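PDB 6Y1X: radical SAM domain protein from Methanothrix thermoacetophila, which probably acts as the radical SAM carbide synthase NifB, making an iron-sulfur-carbide precursor of the nitrogenase cofactor from [4Fe-4S] clusters. Local coordinates for residues Val163-Val168 against Arg234-Met239; Lys227-Ile232 against His244-Leu249. All coordinates share one frame; numbering follows the deposited sequence.

Both contacts belong to one helix, 229-239: contact 1 uses its later turns and contact 2 its first. Their centres lie about 9 Å apart on the same parallel sheet. Along the chain the segments alternate, 163-168, 227-232, 234-239, then 244-249. The later turns pack on the loop after strand 160-164 and the first turn on edge strand 243-248, with strand 213-220 between those two strands. Two pairs cross over between the contacts: V168 N is hydrogen-bonded to H228 NE2 at 2.9 Å, and I236 CD1 packs on H244 CG at 3.7 Å. The side chains of L165 and H244 each lie about 12 Å from a bound iron-sulfur cluster.

Contact 1 of 2, residues Val163-Val168 against Arg234-Met239; sequences VTLNAV and RKIKSM
L165 reaches I236 because its CG stands opposite the backbone N (chi1 -178°) and CD2 continues the extended chain outward to the helix. On the other side, I236 CG1 lies between backbone N and carbonyl carbon (chi1 64°), while CG2, anti to the carbonyl carbon, is the branch that meets L165. The setting is the partial TIM-type barrel of the radical SAM fold: L165 comes just after parallel strand 160-164, and helix 229-239 lies over the neighbouring strand, 213-220.

The closest approach is a single methyl pair, L165 CD2 against I236 CG2 at 3.7 Å. The two side chains run past each other in opposite directions, and the second leucine methyl stays well back, with L165 CD1 6.2 Å from I236 CG2. V216 of strand 213-220 touches both side chains, while L197 and Q200 of helix 189-209 close on L165 from that helix. The backbone here is tied down too: L165 O is hydrogen-bonded to T218 OG1.

Three residues further on, V168 brings a second, looser touch at the more open end. Its CG1 sits 3.9 Å from L165 CD2, so the two residues offer the helix a continuous apolar patch, although no hydrogen bond joins the two segments and they bury only 117 Å² between them. The partner of V168 is the aliphatic root of K235, which it meets at a slant. The lysine chain bends beyond CB, and its charged end then leads away from the valine: V168 CG1 is 4.1 Å from K235 CG but 7.1 Å from K235 NZ.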
loop_
_atom_site.group_PDB
_atom_site.type_symbol
_atom_site.label_atom_id
_atom_site.label_comp_id
_atom_site.label_asym_id
_atom_site.label_seq_id
_atom_site.Cartn_x
_atom_site.Cartn_y
_atom_site.Cartn_z
ATOM N N VAL A 163 -1.170 -3.153 -1.993
ATOM C CA VAL A 163 -2.560 -2.741 -1.872
ATOM C C VAL A 163 -2.946 -2.925 -0.416
ATOM O O VAL A 163 -2.701 -3.991 0.158
ATOM C CB VAL A 163 -3.484 -3.557 -2.795
ATOM C CG1 VAL A 163 -4.929 -3.115 -2.632
ATOM C CG2 VAL A 163 -3.025 -3.459 -4.245
ATOM N N THR A 164 -3.572 -1.917 0.175
ATOM C CA THR A 164 -4.100 -2.065 1.524
ATOM C C THR A 164 -5.538 -2.556 1.423
ATOM O O THR A 164 -6.419 -1.839 0.936
ATOM C CB THR A 164 -3.996 -0.763 2.313
ATOM O OG1 THR A 164 -2.612 -0.460 2.523
ATOM C CG2 THR A 164 -4.666 -0.919 3.684
ATOM N N LEU A 165 -5.769 -3.780 1.884
ATOM C CA LEU A 165 -7.057 -4.450 1.772
ATOM C C LEU A 165 -7.485 -4.833 3.180
ATOM O O LEU A 165 -6.909 -5.745 3.783
ATOM C CB LEU A 165 -6.969 -5.675 0.863
ATOM C CG LEU A 165 -8.254 -6.457 0.599
ATOM C CD1 LEU A 165 -9.283 -5.576 -0.080
ATOM C CD2 LEU A 165 -7.948 -7.665 -0.258
ATOM N N ASN A 166 -8.468 -4.112 3.714
ATOM C CA ASN A 166 -8.865 -4.279 5.102
ATOM C C ASN A 166 -10.128 -5.109 5.250
ATOM O O ASN A 166 -10.520 -5.416 6.380
ATOM C CB ASN A 166 -9.075 -2.910 5.755
ATOM C CG ASN A 166 -7.778 -2.161 5.949
ATOM O OD1 ASN A 166 -6.732 -2.767 6.187
ATOM N ND2 ASN A 166 -7.831 -0.840 5.830
ATOM N N ALA A 167 -10.780 -5.451 4.140
ATOM C CA ALA A 167 -12.002 -6.237 4.158
ATOM C C ALA A 167 -12.242 -6.810 2.768
ATOM O O ALA A 167 -11.961 -6.151 1.766
ATOM C CB ALA A 167 -13.204 -5.393 4.600
ATOM N N VAL A 168 -12.756 -8.036 2.719
ATOM C CA VAL A 168 -13.308 -8.616 1.500
ATOM C C VAL A 168 -14.809 -8.817 1.628
ATOM O O VAL A 168 -15.435 -9.430 0.756
ATOM C CB VAL A 168 -12.603 -9.926 1.105
ATOM C CG1 VAL A 168 -11.145 -9.657 0.737
ATOM C CG2 VAL A 168 -12.708 -10.959 2.221
ATOM N N ARG A 234 -7.335 -15.928 2.785
ATOM C CA ARG A 234 -7.738 -16.968 1.847
ATOM C C ARG A 234 -8.017 -16.386 0.467
ATOM O O ARG A 234 -7.608 -16.956 -0.552
ATOM C CB ARG A 234 -8.957 -17.719 2.384
ATOM C CG ARG A 234 -8.630 -18.688 3.519
ATOM C CD ARG A 234 -9.841 -19.514 3.925
ATOM N NE ARG A 234 -10.809 -18.759 4.719
ATOM C CZ ARG A 234 -10.846 -18.754 6.051
ATOM N NH1 ARG A 234 -11.762 -18.038 6.690
ATOM N NH2 ARG A 234 -9.983 -19.483 6.748
ATOM N N LYS A 235 -8.720 -15.254 0.415
ATOM C CA LYS A 235 -9.072 -14.658 -0.869
ATOM C C LYS A 235 -7.827 -14.215 -1.637
ATOM O O LYS A 235 -7.676 -14.529 -2.823
ATOM C CB LYS A 235 -10.022 -13.482 -0.636
ATOM C CG LYS A 235 -10.452 -12.722 -1.878
ATOM C CD LYS A 235 -11.293 -13.619 -2.779
ATOM C CE LYS A 235 -11.985 -12.807 -3.869
ATOM N NZ LYS A 235 -12.727 -13.670 -4.840
ATOM N N ILE A 236 -6.920 -13.478 -0.979
ATOM C CA ILE A 236 -5.742 -12.982 -1.694
ATOM C C ILE A 236 -4.810 -14.123 -2.071
ATOM O O ILE A 236 -4.051 -14.015 -3.043
ATOM C CB ILE A 236 -4.993 -11.896 -0.892
ATOM C CG1 ILE A 236 -4.424 -12.459 0.407
ATOM C CG2 ILE A 236 -5.907 -10.719 -0.620
ATOM C CD1 ILE A 236 -3.589 -11.446 1.198
ATOM N N LYS A 237 -4.821 -15.215 -1.303
ATOM C CA LYS A 237 -4.008 -16.375 -1.652
ATOM C C LYS A 237 -4.482 -16.991 -2.962
ATOM O O LYS A 237 -3.674 -17.296 -3.848
ATOM C CB LYS A 237 -4.049 -17.399 -0.514
ATOM C CG LYS A 237 -3.405 -18.741 -0.825
ATOM C CD LYS A 237 -1.913 -18.615 -1.084
ATOM C CE LYS A 237 -1.273 -19.993 -1.228
ATOM N NZ LYS A 237 -1.702 -20.917 -0.134
ATOM N N SER A 238 -5.799 -17.168 -3.109
ATOM C CA SER A 238 -6.340 -17.713 -4.352
ATOM C C SER A 238 -6.069 -16.794 -5.533
ATOM O O SER A 238 -5.943 -17.267 -6.669
ATOM C CB SER A 238 -7.846 -17.947 -4.228
ATOM O OG SER A 238 -8.132 -19.064 -3.410
ATOM N N MET A 239 -6.002 -15.486 -5.289
ATOM C CA MET A 239 -5.827 -14.510 -6.356
ATOM C C MET A 239 -4.383 -14.360 -6.813
ATOM O O MET A 239 -4.142 -13.682 -7.817
ATOM C CB MET A 239 -6.370 -13.154 -5.918
ATOM C CG MET A 239 -7.871 -13.149 -5.696
ATOM S SD MET A 239 -8.445 -11.536 -5.152
ATOM C CE MET A 239 -8.591 -10.692 -6.720
#

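Contact 2 of 2, residues Lys227-Ile232 against His244-Leu249; sequences KHVFDI and HNVMPL
V229 and H244 make the tight part of this contact. One valine methyl, CG2, comes up to the edge of the imidazole near the ring plane, 3.9 Å from H244 CE1. The histidine ring is reached this way because its CG lies opposite the backbone N (chi1 -169°), which carries the ring off the strand and under the helix. A residue of its own strand sits over one face of that ring: V246 CG2 lies 3.7 Å over the plane, nearer the ring's margin than its centre. The same two methyls then meet more loosely, V229 CG2 to V246 CG2 at 4.3 Å, and L273 of helix 263-273 touches both valines.

The helix and strand that meet here belong to the beta-alpha-beta unit formed by strand 213-220, helix 229-239 and strand 243-248, the last being an edge strand of the parallel sheet. T218 of strand 213-220 takes the polar end of the ring: H244 NE2 is hydrogen-bonded to T218 OG1, and the bond to Q279 from H244 ND1 is weak. I232, one turn along the helix, adds a slack touch, its CG2 approaching H244 NE2 obliquely at 4.3 Å.

The more open side of the helix is that of F230 and D231, both partly exposed. The first bond of the F230 side chain points away from 244-249, and its ring touches L273 instead. D231 spends its carboxylate along the helix, where OD1 forms a salt bridge with R234 NH1.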
loop_
_atom_site.group_PDB
_atom_site.type_symbol
_atom_site.label_atom_id
_atom_site.label_comp_id
_atom_site.label_asym_id
_atom_site.label_seq_id
_atom_site.Cartn_x
_atom_site.Cartn_y
_atom_site.Cartn_z
ATOM N N LYS A 227 -11.107 -11.066 13.124
ATOM C CA LYS A 227 -11.268 -12.436 12.649
ATOM C C LYS A 227 -11.559 -12.515 11.158
ATOM O O LYS A 227 -11.314 -13.561 10.550
ATOM C CB LYS A 227 -12.357 -13.181 13.441
ATOM C CG LYS A 227 -13.756 -12.578 13.458
ATOM C CD LYS A 227 -14.659 -13.407 14.381
ATOM C CE LYS A 227 -16.143 -13.233 14.103
ATOM N NZ LYS A 227 -16.481 -11.958 13.417
ATOM N N HIS A 228 -12.047 -11.432 10.554
ATOM C CA HIS A 228 -12.254 -11.404 9.110
ATOM C C HIS A 228 -10.943 -11.518 8.339
ATOM O O HIS A 228 -10.953 -11.902 7.165
ATOM C CB HIS A 228 -12.989 -10.117 8.725
ATOM C CG HIS A 228 -13.297 -9.995 7.264
ATOM N ND1 HIS A 228 -14.024 -10.942 6.574
ATOM C CD2 HIS A 228 -13.013 -9.017 6.372
ATOM C CE1 HIS A 228 -14.155 -10.564 5.316
ATOM N NE2 HIS A 228 -13.552 -9.397 5.168
ATOM N N VAL A 229 -9.815 -11.204 8.975
ATOM C CA VAL A 229 -8.526 -11.255 8.287
ATOM C C VAL A 229 -8.246 -12.651 7.742
ATOM O O VAL A 229 -7.539 -12.800 6.741
ATOM C CB VAL A 229 -7.394 -10.760 9.217
ATOM C CG1 VAL A 229 -7.201 -11.690 10.398
ATOM C CG2 VAL A 229 -6.095 -10.574 8.441
ATOM N N PHE A 230 -8.793 -13.692 8.379
ATOM C CA PHE A 230 -8.671 -15.041 7.829
ATOM C C PHE A 230 -9.319 -15.135 6.450
ATOM O O PHE A 230 -8.748 -15.727 5.524
ATOM C CB PHE A 230 -9.287 -16.060 8.785
ATOM C CG PHE A 230 -8.463 -16.309 10.014
ATOM C CD1 PHE A 230 -7.507 -17.311 10.040
ATOM C CD2 PHE A 230 -8.671 -15.556 11.161
ATOM C CE1 PHE A 230 -6.749 -17.539 11.178
ATOM C CE2 PHE A 230 -7.919 -15.779 12.306
ATOM C CZ PHE A 230 -6.958 -16.772 12.314
ATOM N N ASP A 231 -10.512 -14.552 6.294
ATOM C CA ASP A 231 -11.166 -14.528 4.988
ATOM C C ASP A 231 -10.353 -13.718 3.982
ATOM O O ASP A 231 -10.296 -14.060 2.795
ATOM C CB ASP A 231 -12.568 -13.931 5.119
ATOM C CG ASP A 231 -13.568 -14.894 5.727
ATOM O OD1 ASP A 231 -13.355 -16.125 5.664
ATOM O OD2 ASP A 231 -14.568 -14.404 6.293
ATOM N N ILE A 232 -9.746 -12.617 4.429
ATOM C CA ILE A 232 -8.898 -11.824 3.538
ATOM C C ILE A 232 -7.735 -12.664 3.027
ATOM O O ILE A 232 -7.441 -12.683 1.825
ATOM C CB ILE A 232 -8.392 -10.555 4.245
ATOM C CG1 ILE A 232 -9.554 -9.652 4.660
ATOM C CG2 ILE A 232 -7.379 -9.807 3.359
ATOM C CD1 ILE A 232 -9.107 -8.497 5.534
ATOM N N HIS A 244 1.601 -11.149 2.522
ATOM C CA HIS A 244 0.564 -10.493 3.308
ATOM C C HIS A 244 1.215 -9.841 4.517
ATOM O O HIS A 244 1.975 -10.493 5.242
ATOM C CB HIS A 244 -0.473 -11.517 3.765
ATOM C CG HIS A 244 -1.718 -10.920 4.345
ATOM N ND1 HIS A 244 -2.590 -11.650 5.122
ATOM C CD2 HIS A 244 -2.258 -9.683 4.234
ATOM C CE1 HIS A 244 -3.605 -10.884 5.481
ATOM N NE2 HIS A 244 -3.431 -9.688 4.950
ATOM N N ASN A 245 0.897 -8.573 4.752
ATOM C CA ASN A 245 1.484 -7.814 5.854
ATOM C C ASN A 245 0.357 -7.356 6.772
ATOM O O ASN A 245 -0.343 -6.382 6.473
ATOM C CB ASN A 245 2.288 -6.636 5.314
ATOM C CG ASN A 245 2.802 -5.727 6.411
ATOM O OD1 ASN A 245 3.045 -6.165 7.532
ATOM N ND2 ASN A 245 2.962 -4.447 6.092
ATOM N N VAL A 246 0.192 -8.038 7.896
ATOM C CA VAL A 246 -0.824 -7.671 8.874
ATOM C C VAL A 246 -0.227 -6.675 9.858
ATOM O O VAL A 246 0.751 -6.980 10.548
ATOM C CB VAL A 246 -1.369 -8.911 9.593
ATOM C CG1 VAL A 246 -2.464 -8.516 10.566
ATOM C CG2 VAL A 246 -1.899 -9.902 8.567
ATOM N N MET A 247 -0.806 -5.481 9.908
ATOM C CA MET A 247 -0.308 -4.379 10.708
ATOM C C MET A 247 -1.271 -4.083 11.845
ATOM O O MET A 247 -2.482 -3.981 11.610
ATOM C CB MET A 247 -0.129 -3.123 9.846
ATOM C CG MET A 247 0.585 -3.359 8.528
ATOM S SD MET A 247 0.618 -1.870 7.504
ATOM C CE MET A 247 -1.122 -1.621 7.207
ATOM N N PRO A 248 -0.788 -3.921 13.074
ATOM C CA PRO A 248 -1.683 -3.530 14.168
ATOM C C PRO A 248 -2.246 -2.131 13.943
ATOM O O PRO A 248 -1.559 -1.238 13.440
ATOM C CB PRO A 248 -0.777 -3.592 15.404
ATOM C CG PRO A 248 0.595 -3.349 14.866
ATOM C CD PRO A 248 0.612 -4.042 13.522
ATOM N N LEU A 249 -3.527 -1.966 14.268
ATOM C CA LEU A 249 -4.137 -0.642 14.283
ATOM C C LEU A 249 -3.305 0.337 15.098
ATOM O O LEU A 249 -2.829 0.011 16.190
ATOM C CB LEU A 249 -5.555 -0.718 14.861
ATOM C CG LEU A 249 -6.239 0.619 15.163
ATOM C CD1 LEU A 249 -6.606 1.342 13.874
ATOM C CD2 LEU A 249 -7.467 0.445 16.041
#